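Local coordinates for protein 4-hydroxybutyrate coenzyme A transferase (PDB 2OAS) that probably transfers coenzyme A between acyl-CoA thioesters and carboxylic acids such as acetate or 4-hydroxybutyrate, and binds coenzyme A, at residues F75-Q86 / T323-G331; P2-A12 / I165-E173. All coordinates share one frame; numbering follows the deposited sequence.

Contact 1. Residues F75-Q86 / T323-G331. With COA (coenzyme A), chain C.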
loop_
_atom_site.group_PDB
_atom_site.type_symbol
_atom_site.label_atom_id
_atom_site.label_comp_id
_atom_site.label_asym_id
_atom_site.label_seq_id
_atom_site.Cartn_x
_atom_site.Cartn_y
_atom_site.Cartn_z
ATOM N N PHE A 75 -0.340 -4.922 17.975
ATOM C CA PHE A 75 -0.504 -4.321 16.666
ATOM C C PHE A 75 0.917 -4.031 16.204
ATOM O O PHE A 75 1.162 -3.726 15.042
ATOM C CB PHE A 75 -1.296 -3.015 16.773
ATOM C CG PHE A 75 -2.738 -3.223 17.091
ATOM C CD1 PHE A 75 -3.349 -2.513 18.112
ATOM C CD2 PHE A 75 -3.497 -4.133 16.356
ATOM C CE1 PHE A 75 -4.692 -2.713 18.405
ATOM C CE2 PHE A 75 -4.839 -4.337 16.647
ATOM C CZ PHE A 75 -5.440 -3.623 17.671
ATOM N N PHE A 76 1.849 -4.144 17.139
ATOM C CA PHE A 76 3.254 -3.894 16.860
ATOM C C PHE A 76 4.031 -4.536 17.986
ATOM O O PHE A 76 3.776 -4.250 19.154
ATOM C CB PHE A 76 3.535 -2.404 16.862
ATOM C CG PHE A 76 4.818 -2.025 16.201
ATOM C CD1 PHE A 76 4.813 -1.539 14.894
ATOM C CD2 PHE A 76 6.026 -2.100 16.891
ATOM C CE1 PHE A 76 5.985 -1.125 14.286
ATOM C CE2 PHE A 76 7.215 -1.690 16.293
ATOM C CZ PHE A 76 7.197 -1.198 14.985
ATOM N N GLY A 77 4.980 -5.396 17.640
ATOM C CA GLY A 77 5.763 -6.064 18.660
ATOM C C GLY A 77 6.894 -5.252 19.274
ATOM O O GLY A 77 7.372 -4.256 18.711
ATOM N N GLY A 78 7.332 -5.700 20.444
ATOM C CA GLY A 78 8.412 -5.040 21.147
ATOM C C GLY A 78 9.317 -6.039 21.844
ATOM O O GLY A 78 9.133 -7.258 21.730
ATOM N N VAL A 79 10.305 -5.525 22.565
ATOM C CA VAL A 79 11.261 -6.361 23.287
ATOM C C VAL A 79 10.614 -7.370 24.240
ATOM O O VAL A 79 10.974 -8.544 24.236
ATOM C CB VAL A 79 12.262 -5.490 24.098
ATOM C CG1 VAL A 79 13.234 -6.383 24.852
ATOM C CG2 VAL A 79 13.013 -4.546 23.164
ATOM N N PRO A 80 9.657 -6.926 25.066
ATOM C CA PRO A 80 8.993 -7.833 26.009
ATOM C C PRO A 80 7.943 -8.759 25.399
ATOM O O PRO A 80 7.457 -9.666 26.066
ATOM C CB PRO A 80 8.369 -6.871 27.014
ATOM C CG PRO A 80 7.942 -5.739 26.127
ATOM C CD PRO A 80 9.170 -5.545 25.246
ATOM N N THR A 81 7.590 -8.539 24.141
ATOM C CA THR A 81 6.574 -9.366 23.513
ATOM C C THR A 81 7.095 -10.343 22.460
ATOM O O THR A 81 6.474 -11.371 22.226
ATOM C CB THR A 81 5.476 -8.491 22.886
ATOM O OG1 THR A 81 6.084 -7.466 22.093
ATOM C CG2 THR A 81 4.616 -7.852 23.977
ATOM N N ARG A 82 8.227 -10.030 21.831
ATOM C CA ARG A 82 8.798 -10.891 20.797
ATOM C C ARG A 82 8.902 -12.355 21.211
ATOM O O ARG A 82 8.474 -13.251 20.477
ATOM C CB ARG A 82 10.189 -10.398 20.391
ATOM C CG ARG A 82 10.182 -9.136 19.563
ATOM C CD ARG A 82 11.567 -8.521 19.443
ATOM N NE ARG A 82 11.444 -7.089 19.185
ATOM C CZ ARG A 82 12.344 -6.177 19.532
ATOM N NH1 ARG A 82 13.459 -6.546 20.157
ATOM N NH2 ARG A 82 12.109 -4.890 19.277
ATOM N N PRO A 83 9.491 -12.625 22.387
ATOM C CA PRO A 83 9.612 -14.018 22.815
ATOM C C PRO A 83 8.255 -14.689 22.969
ATOM O O PRO A 83 8.113 -15.891 22.734
ATOM C CB PRO A 83 10.361 -13.905 24.136
ATOM C CG PRO A 83 9.877 -12.580 24.664
ATOM C CD PRO A 83 9.966 -11.711 23.438
ATOM N N LEU A 84 7.259 -13.907 23.370
ATOM C CA LEU A 84 5.921 -14.438 23.546
ATOM C C LEU A 84 5.238 -14.668 22.195
ATOM O O LEU A 84 4.525 -15.651 22.011
ATOM C CB LEU A 84 5.072 -13.498 24.414
ATOM C CG LEU A 84 5.015 -13.769 25.930
ATOM C CD1 LEU A 84 6.414 -13.878 26.512
ATOM C CD2 LEU A 84 4.229 -12.648 26.612
ATOM N N LEU A 85 5.459 -13.768 21.245
ATOM C CA LEU A 85 4.854 -13.923 19.933
ATOM C C LEU A 85 5.451 -15.152 19.240
ATOM O O LEU A 85 4.727 -16.000 18.707
ATOM C CB LEU A 85 5.079 -12.664 19.087
ATOM C CG LEU A 85 4.276 -11.444 19.541
ATOM C CD1 LEU A 85 4.804 -10.176 18.894
ATOM C CD2 LEU A 85 2.817 -11.664 19.206
ATOM N N GLN A 86 6.778 -15.240 19.266
ATOM C CA GLN A 86 7.499 -16.345 18.646
ATOM C C GLN A 86 7.148 -17.665 19.318
ATOM O O GLN A 86 7.161 -18.715 18.684
ATOM C CB GLN A 86 9.020 -16.095 18.716
ATOM C CG GLN A 86 9.464 -14.810 17.974
ATOM C CD GLN A 86 10.971 -14.559 18.011
ATOM O OE1 GLN A 86 11.604 -14.631 19.068
ATOM N NE2 GLN A 86 11.546 -14.250 16.853
ATOM N N THR A 323 8.811 -16.245 9.684
ATOM C CA THR A 323 7.486 -16.365 10.278
ATOM C C THR A 323 7.456 -15.819 11.703
ATOM O O THR A 323 6.396 -15.770 12.331
ATOM C CB THR A 323 7.040 -17.825 10.327
ATOM O OG1 THR A 323 7.935 -18.563 11.170
ATOM C CG2 THR A 323 7.042 -18.432 8.933
ATOM N N LYS A 324 8.619 -15.431 12.220
ATOM C CA LYS A 324 8.695 -14.898 13.571
ATOM C C LYS A 324 8.542 -13.389 13.542
ATOM O O LYS A 324 9.369 -12.685 12.959
ATOM C CB LYS A 324 10.023 -15.262 14.233
ATOM C CG LYS A 324 11.087 -15.743 13.276
ATOM C CD LYS A 324 11.178 -17.282 13.260
ATOM C CE LYS A 324 10.766 -17.890 11.903
ATOM N NZ LYS A 324 11.594 -17.439 10.734
ATOM N N ILE A 325 7.475 -12.902 14.169
ATOM C CA ILE A 325 7.193 -11.474 14.206
ATOM C C ILE A 325 8.196 -10.725 15.068
ATOM O O ILE A 325 8.412 -11.079 16.224
ATOM C CB ILE A 325 5.791 -11.203 14.752
ATOM C CG1 ILE A 325 4.773 -12.084 14.023
ATOM C CG2 ILE A 325 5.453 -9.725 14.602
ATOM C CD1 ILE A 325 4.771 -11.930 12.521
ATOM N N TYR A 326 8.809 -9.695 14.495
ATOM C CA TYR A 326 9.780 -8.890 15.217
ATOM C C TYR A 326 9.145 -7.583 15.700
ATOM O O TYR A 326 9.279 -7.215 16.866
ATOM C CB TYR A 326 10.987 -8.579 14.322
ATOM C CG TYR A 326 12.105 -7.840 15.033
ATOM C CD1 TYR A 326 13.045 -8.525 15.811
ATOM C CD2 TYR A 326 12.179 -6.442 14.989
ATOM C CE1 TYR A 326 14.025 -7.834 16.533
ATOM C CE2 TYR A 326 13.150 -5.743 15.704
ATOM C CZ TYR A 326 14.070 -6.442 16.476
ATOM O OH TYR A 326 15.026 -5.751 17.199
ATOM N N SER A 327 8.447 -6.880 14.811
ATOM C CA SER A 327 7.836 -5.616 15.194
ATOM C C SER A 327 6.427 -5.414 14.654
ATOM O O SER A 327 5.458 -5.935 15.213
ATOM C CB SER A 327 8.744 -4.452 14.764
ATOM O OG SER A 327 9.042 -4.521 13.382
ATOM N N GLY A 328 6.303 -4.649 13.575
ATOM C CA GLY A 328 4.987 -4.404 13.017
ATOM C C GLY A 328 4.986 -3.578 11.747
ATOM O O GLY A 328 6.019 -3.059 11.318
ATOM N N VAL A 329 3.808 -3.474 11.142
ATOM C CA VAL A 329 3.620 -2.711 9.910
ATOM C C VAL A 329 3.918 -1.236 10.134
ATOM O O VAL A 329 4.610 -0.600 9.338
ATOM C CB VAL A 329 2.175 -2.849 9.402
ATOM C CG1 VAL A 329 1.927 -1.870 8.267
ATOM C CG2 VAL A 329 1.927 -4.282 8.941
ATOM N N GLY A 330 3.384 -0.700 11.225
ATOM C CA GLY A 330 3.604 0.700 11.542
ATOM C C GLY A 330 3.058 1.665 10.507
ATOM O O GLY A 330 1.865 1.665 10.205
ATOM N N GLY A 331 3.924 2.503 9.958
ATOM C CA GLY A 331 3.453 3.455 8.978
ATOM C C GLY A 331 4.497 3.864 7.968
ATOM O O GLY A 331 4.439 4.963 7.440
HETATM N N1A COA C . 17.872 -11.809 8.843
HETATM C C2A COA C . 18.264 -12.398 10.122
HETATM N N3A COA C . 18.426 -11.418 11.216
HETATM C C4A COA C . 18.229 -9.971 11.016
HETATM C C5A COA C . 17.828 -9.403 9.753
HETATM C C6A COA C . 17.669 -10.364 8.636
HETATM N N6A COA C . 17.293 -9.908 7.350
HETATM N N7A COA C . 17.715 -8.026 9.857
HETATM C C8A COA C . 18.024 -7.751 11.200
HETATM N N9A COA C . 18.335 -8.921 11.931
HETATM C C1B COA C . 18.712 -9.043 13.325
HETATM C C2B COA C . 19.926 -8.228 13.869
HETATM O O2B COA C . 21.022 -9.020 14.157
HETATM C C3B COA C . 19.419 -7.438 15.075
HETATM O O3B COA C . 20.228 -7.731 16.258
HETATM P P3B COA C . 19.974 -7.078 17.678
HETATM O O7A COA C . 19.985 -5.601 17.691
HETATM O O8A COA C . 18.648 -7.532 18.194
HETATM O O9A COA C . 20.984 -7.586 18.596
HETATM C C4B COA C . 17.983 -7.763 15.237
HETATM O O4B COA C . 17.590 -8.696 14.217
HETATM C C5B COA C . 17.366 -6.300 15.227
HETATM O O5B COA C . 17.583 -5.645 13.966
HETATM P P1A COA C . 17.796 -4.019 13.704
HETATM O O1A COA C . 18.889 -3.443 14.438
HETATM O O2A COA C . 18.017 -3.713 12.240
HETATM O O3A COA C . 16.404 -3.439 14.172
HETATM P P2A COA C . 16.033 -1.929 14.117
HETATM O O4A COA C . 15.724 -1.460 15.465
HETATM O O5A COA C . 17.123 -1.128 13.592
HETATM O O6A COA C . 14.955 -1.611 13.171
HETATM C CBP COA C . 12.983 -2.129 11.677
HETATM C CCP COA C . 14.602 -1.952 11.832
HETATM C CDP COA C . 12.951 -3.428 12.557
HETATM C CEP COA C . 12.583 -2.491 10.180
HETATM C CAP COA C . 12.091 -0.893 12.393
HETATM O OAP COA C . 12.480 0.231 11.544
HETATM C C9P COA C . 10.572 -1.065 12.280
HETATM O O9P COA C . 9.959 -1.404 13.281
HETATM N N8P COA C . 9.969 -0.800 11.024
HETATM C C7P COA C . 8.587 -0.841 10.566
HETATM C C6P COA C . 7.987 0.480 9.957
HETATM C C5P COA C . 7.439 1.442 10.931
HETATM O O5P COA C . 6.377 2.030 10.699
HETATM N N4P COA C . 8.222 1.609 12.128
HETATM C C3P COA C . 8.019 2.429 13.314
HETATM C C2P COA C . 7.693 3.951 13.072
HETATM S S1P COA C . 6.187 4.502 13.925
#
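Phe76 and Arg82 meet Tyr326, Ser327 and Gly328 in a buried interface between the N-terminal and C-terminal family regions, beside bound coenzyme A. Backbone and aromatic packing carry it. Gly77 N donates to Ser327 O in a nearly straight bond, the donor 48° out of the carbonyl plane, although the modelled 2.5 Å is doubtfully short. Phe76 lays one ring face over the Ser327-Gly328 peptide, a position reached by swinging CG away from the backbone N (chi1 -163°); COA O9P and Gly330 N lie at the ring edge. The guanidinium of Arg82 is stacked on a face of the Tyr326 ring, planes 11° apart and Arg82 CZ 4.0 Å from the ring centroid, a cation-pi pair. Its opposite face is covered by the Gly78-Val79 peptide, so the group is sandwiched. Arg82 NE also donates to Tyr326 O at 3.2 Å, which limits its rotation. Beyond the stack, Tyr326 OH approaches COA C5B. The 323-331 segment then follows the pantetheine arm: Ser327 OG gives a weak bond to COA O9P, and Gly331 N donates to COA O5P at 2.6 Å. Leu308 O and Arg362 NH1 hold the same ligand, and Glu233, seen covalently bound to CoA, neighbours Gly330. Through Phe76 and residues 326-331, which touch the ligand, the contact forms part of the CoA-binding pocket of an acetyl-CoA hydrolase/transferase.

Contact 2. Residues P2-A12 / I165-E173; sequences PAIVCQSALEA and IDRFAAVYE
The Tyr172 ring receives the Ser8-Ala9 peptide on one face, Ala9 N standing 3.6 Å above the plane over the ring centre, while Cys6 O lies in plane at the edge. A first torsion of 170° turns the ring away from its own backbone N and under the start of helix 9-13; Ala9 CB meets CD2 of Tyr172 at 4.0 Å, and Ala12 CB packs on Tyr172 CB. The phenol oxygen is hydrogen-bonded to Gln174. For the Phe168 ring, one face carries Ile165 CA, offset toward the rim. Between these rings the backbones pair as parallel strands, Ile4 with Ala170 and Val5 with Val171, which places strand 4-5 at the margin of the eight-stranded parallel sheet. Three bonds set the register: Ile4 N to Ala169 O (3.2 Å, donor 48° out of the carbonyl plane), Val171 N to Ile4 O (2.9 Å) and Cys6 N to Val171 O (2.8 Å). Past the last of them a water bridges the two segments, donating to Cys6 O and accepting from Glu173 N. Ala3 CB sits 3.2 Å from Phe168 O, and at the outer end the carboxylate of Asp166 comes up to the Pro2 ring, with OD1 3.2 Å from Pro2 CD.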
loop_
_atom_site.group_PDB
_atom_site.type_symbol
_atom_site.label_atom_id
_atom_site.label_comp_id
_atom_site.label_asym_id
_atom_site.label_seq_id
_atom_site.Cartn_x
_atom_site.Cartn_y
_atom_site.Cartn_z
ATOM N N PRO A 2 -15.914 13.440 38.708
ATOM C CA PRO A 2 -16.362 12.267 39.482
ATOM C C PRO A 2 -15.367 11.097 39.433
ATOM O O PRO A 2 -15.750 9.932 39.566
ATOM C CB PRO A 2 -17.722 11.866 38.918
ATOM C CG PRO A 2 -17.622 12.394 37.484
ATOM C CD PRO A 2 -16.871 13.725 37.621
ATOM N N ALA A 3 -14.090 11.406 39.248
ATOM C CA ALA A 3 -13.074 10.364 39.208
ATOM C C ALA A 3 -12.673 9.995 40.634
ATOM O O ALA A 3 -12.721 10.826 41.538
ATOM C CB ALA A 3 -11.852 10.835 38.436
ATOM N N ILE A 4 -12.276 8.743 40.825
ATOM C CA ILE A 4 -11.869 8.280 42.135
ATOM C C ILE A 4 -10.374 8.484 42.309
ATOM O O ILE A 4 -9.575 7.951 41.546
ATOM C CB ILE A 4 -12.192 6.799 42.307
ATOM C CG1 ILE A 4 -13.637 6.534 41.901
ATOM C CG2 ILE A 4 -12.002 6.390 43.751
ATOM C CD1 ILE A 4 -14.009 5.077 41.964
ATOM N N VAL A 5 -10.001 9.254 43.323
ATOM C CA VAL A 5 -8.600 9.535 43.599
ATOM C C VAL A 5 -7.961 8.405 44.399
ATOM O O VAL A 5 -7.962 8.428 45.622
ATOM C CB VAL A 5 -8.448 10.856 44.395
ATOM C CG1 VAL A 5 -6.978 11.213 44.540
ATOM C CG2 VAL A 5 -9.201 11.970 43.690
ATOM N N CYS A 6 -7.404 7.425 43.706
ATOM C CA CYS A 6 -6.774 6.299 44.370
ATOM C C CYS A 6 -5.519 6.698 45.119
ATOM O O CYS A 6 -4.842 7.658 44.750
ATOM C CB CYS A 6 -6.433 5.214 43.353
ATOM S SG CYS A 6 -7.881 4.572 42.510
ATOM N N GLN A 7 -5.208 5.956 46.176
ATOM C CA GLN A 7 -4.019 6.245 46.967
ATOM C C GLN A 7 -2.859 5.343 46.569
ATOM O O GLN A 7 -1.745 5.552 47.026
ATOM C CB GLN A 7 -4.313 6.094 48.462
ATOM C CG GLN A 7 -3.879 7.311 49.264
ATOM C CD GLN A 7 -4.630 8.564 48.850
ATOM O OE1 GLN A 7 -4.055 9.655 48.768
ATOM N NE2 GLN A 7 -5.926 8.415 48.596
ATOM N N SER A 8 -3.125 4.356 45.713
ATOM C CA SER A 8 -2.081 3.444 45.240
ATOM C C SER A 8 -2.401 2.944 43.833
ATOM O O SER A 8 -3.568 2.914 43.430
ATOM C CB SER A 8 -1.938 2.248 46.172
ATOM O OG SER A 8 -3.066 1.400 46.072
ATOM N N ALA A 9 -1.371 2.551 43.088
ATOM C CA ALA A 9 -1.573 2.053 41.734
ATOM C C ALA A 9 -2.462 0.818 41.727
ATOM O O ALA A 9 -3.246 0.613 40.814
ATOM C CB ALA A 9 -0.244 1.726 41.088
ATOM N N LEU A 10 -2.333 -0.009 42.755
ATOM C CA LEU A 10 -3.134 -1.230 42.845
ATOM C C LEU A 10 -4.608 -0.867 43.002
ATOM O O LEU A 10 -5.483 -1.539 42.464
ATOM C CB LEU A 10 -2.656 -2.068 44.030
ATOM C CG LEU A 10 -2.895 -3.580 43.992
ATOM C CD1 LEU A 10 -2.258 -4.215 45.224
ATOM C CD2 LEU A 10 -4.372 -3.888 43.940
ATOM N N GLU A 11 -4.877 0.210 43.729
ATOM C CA GLU A 11 -6.253 0.640 43.935
ATOM C C GLU A 11 -6.884 1.081 42.613
ATOM O O GLU A 11 -8.060 0.828 42.351
ATOM C CB GLU A 11 -6.285 1.772 44.948
ATOM C CG GLU A 11 -7.667 2.204 45.316
ATOM C CD GLU A 11 -7.661 3.276 46.380
ATOM O OE1 GLU A 11 -8.729 3.885 46.600
ATOM O OE2 GLU A 11 -6.588 3.510 46.996
ATOM N N ALA A 12 -6.089 1.719 41.774
ATOM C CA ALA A 12 -6.558 2.176 40.482
ATOM C C ALA A 12 -6.819 1.001 39.557
ATOM O O ALA A 12 -7.850 0.936 38.890
ATOM C CB ALA A 12 -5.513 3.107 39.855
ATOM N N ILE A 165 -10.150 15.462 32.978
ATOM C CA ILE A 165 -10.057 14.487 34.055
ATOM C C ILE A 165 -11.390 13.854 34.466
ATOM O O ILE A 165 -11.393 12.829 35.126
ATOM C CB ILE A 165 -9.374 15.098 35.295
ATOM C CG1 ILE A 165 -8.962 13.989 36.259
ATOM C CG2 ILE A 165 -10.319 16.082 35.988
ATOM C CD1 ILE A 165 -8.301 14.495 37.506
ATOM N N ASP A 166 -12.520 14.452 34.101
ATOM C CA ASP A 166 -13.791 13.837 34.470
ATOM C C ASP A 166 -14.107 12.665 33.562
ATOM O O ASP A 166 -15.100 11.982 33.761
ATOM C CB ASP A 166 -14.944 14.830 34.417
ATOM C CG ASP A 166 -14.949 15.768 35.600
ATOM O OD1 ASP A 166 -14.344 15.414 36.644
ATOM O OD2 ASP A 166 -15.567 16.850 35.486
ATOM N N ARG A 167 -13.277 12.441 32.555
ATOM C CA ARG A 167 -13.469 11.319 31.642
ATOM C C ARG A 167 -12.762 10.090 32.216
ATOM O O ARG A 167 -12.727 9.032 31.588
ATOM C CB ARG A 167 -12.883 11.647 30.263
ATOM C CG ARG A 167 -13.681 12.682 29.473
ATOM C CD ARG A 167 -14.323 12.045 28.256
ATOM N NE ARG A 167 -13.308 11.649 27.283
ATOM C CZ ARG A 167 -13.490 10.780 26.291
ATOM N NH1 ARG A 167 -14.666 10.186 26.118
ATOM N NH2 ARG A 167 -12.486 10.508 25.465
ATOM N N PHE A 168 -12.213 10.240 33.416
ATOM C CA PHE A 168 -11.471 9.166 34.087
ATOM C C PHE A 168 -12.299 8.499 35.187
ATOM O O PHE A 168 -12.987 9.171 35.955
ATOM C CB PHE A 168 -10.174 9.738 34.708
ATOM C CG PHE A 168 -9.254 10.430 33.720
ATOM C CD1 PHE A 168 -8.166 11.165 34.173
ATOM C CD2 PHE A 168 -9.456 10.327 32.350
ATOM C CE1 PHE A 168 -7.291 11.787 33.286
ATOM C CE2 PHE A 168 -8.579 10.946 31.447
ATOM C CZ PHE A 168 -7.494 11.681 31.924
ATOM N N ALA A 169 -12.229 7.178 35.276
ATOM C CA ALA A 169 -12.982 6.460 36.312
ATOM C C ALA A 169 -12.156 6.421 37.581
ATOM O O ALA A 169 -12.687 6.417 38.695
ATOM C CB ALA A 169 -13.285 5.044 35.860
ATOM N N ALA A 170 -10.845 6.397 37.396
ATOM C CA ALA A 170 -9.918 6.328 38.506
ATOM C C ALA A 170 -8.685 7.114 38.147
ATOM O O ALA A 170 -8.372 7.296 36.964
ATOM C CB ALA A 170 -9.554 4.890 38.783
ATOM N N VAL A 171 -7.974 7.556 39.182
ATOM C CA VAL A 171 -6.762 8.347 39.018
ATOM C C VAL A 171 -5.757 8.124 40.155
ATOM O O VAL A 171 -6.117 8.176 41.326
ATOM C CB VAL A 171 -7.145 9.850 38.933
ATOM C CG1 VAL A 171 -6.014 10.704 39.379
ATOM C CG2 VAL A 171 -7.520 10.209 37.508
ATOM N N TYR A 172 -4.506 7.855 39.796
ATOM C CA TYR A 172 -3.438 7.667 40.777
ATOM C C TYR A 172 -2.300 8.602 40.391
ATOM O O TYR A 172 -1.845 8.608 39.247
ATOM C CB TYR A 172 -2.926 6.225 40.797
ATOM C CG TYR A 172 -1.664 6.062 41.624
ATOM C CD1 TYR A 172 -1.662 6.333 43.002
ATOM C CD2 TYR A 172 -0.457 5.696 41.024
ATOM C CE1 TYR A 172 -0.489 6.249 43.762
ATOM C CE2 TYR A 172 0.723 5.609 41.773
ATOM C CZ TYR A 172 0.697 5.890 43.135
ATOM O OH TYR A 172 1.868 5.842 43.848
ATOM N N GLU A 173 -1.824 9.379 41.354
ATOM C CA GLU A 173 -0.774 10.335 41.059
ATOM C C GLU A 173 0.576 10.107 41.724
ATOM O O GLU A 173 0.661 9.953 42.937
ATOM C CB GLU A 173 -1.258 11.733 41.411
ATOM C CG GLU A 173 -0.227 12.820 41.180
ATOM C CD GLU A 173 -0.715 14.179 41.652
ATOM O OE1 GLU A 173 -0.901 14.343 42.883
ATOM O OE2 GLU A 173 -0.914 15.069 40.799
HETATM O O HOH W 1 -3.295 9.465 43.653
#

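Overall arrangement
Contact 1 is buried, centred about 12 Å from the centre of the chain, whereas contact 2 lies about 29 Å out and is only partly buried. Their centres are 31 Å apart and their nearest atoms about 17 Å, so they do not touch. Residues 75-86 follow strand 70-74, which belongs to the same parallel sheet as strands 4-5 and 170-173; contact 2 extends that sheet at one margin, while contact 1 starts beyond strand 70-74, next to the opposite edge strand 91-92, and reaches the C-terminal family region. The chemistry follows: parallel backbone pairing, small apolar side chains and one tyrosine ring in contact 2, against loops, the start of a short helix, a guanidinium-aromatic stack and ligand bonds in contact 1.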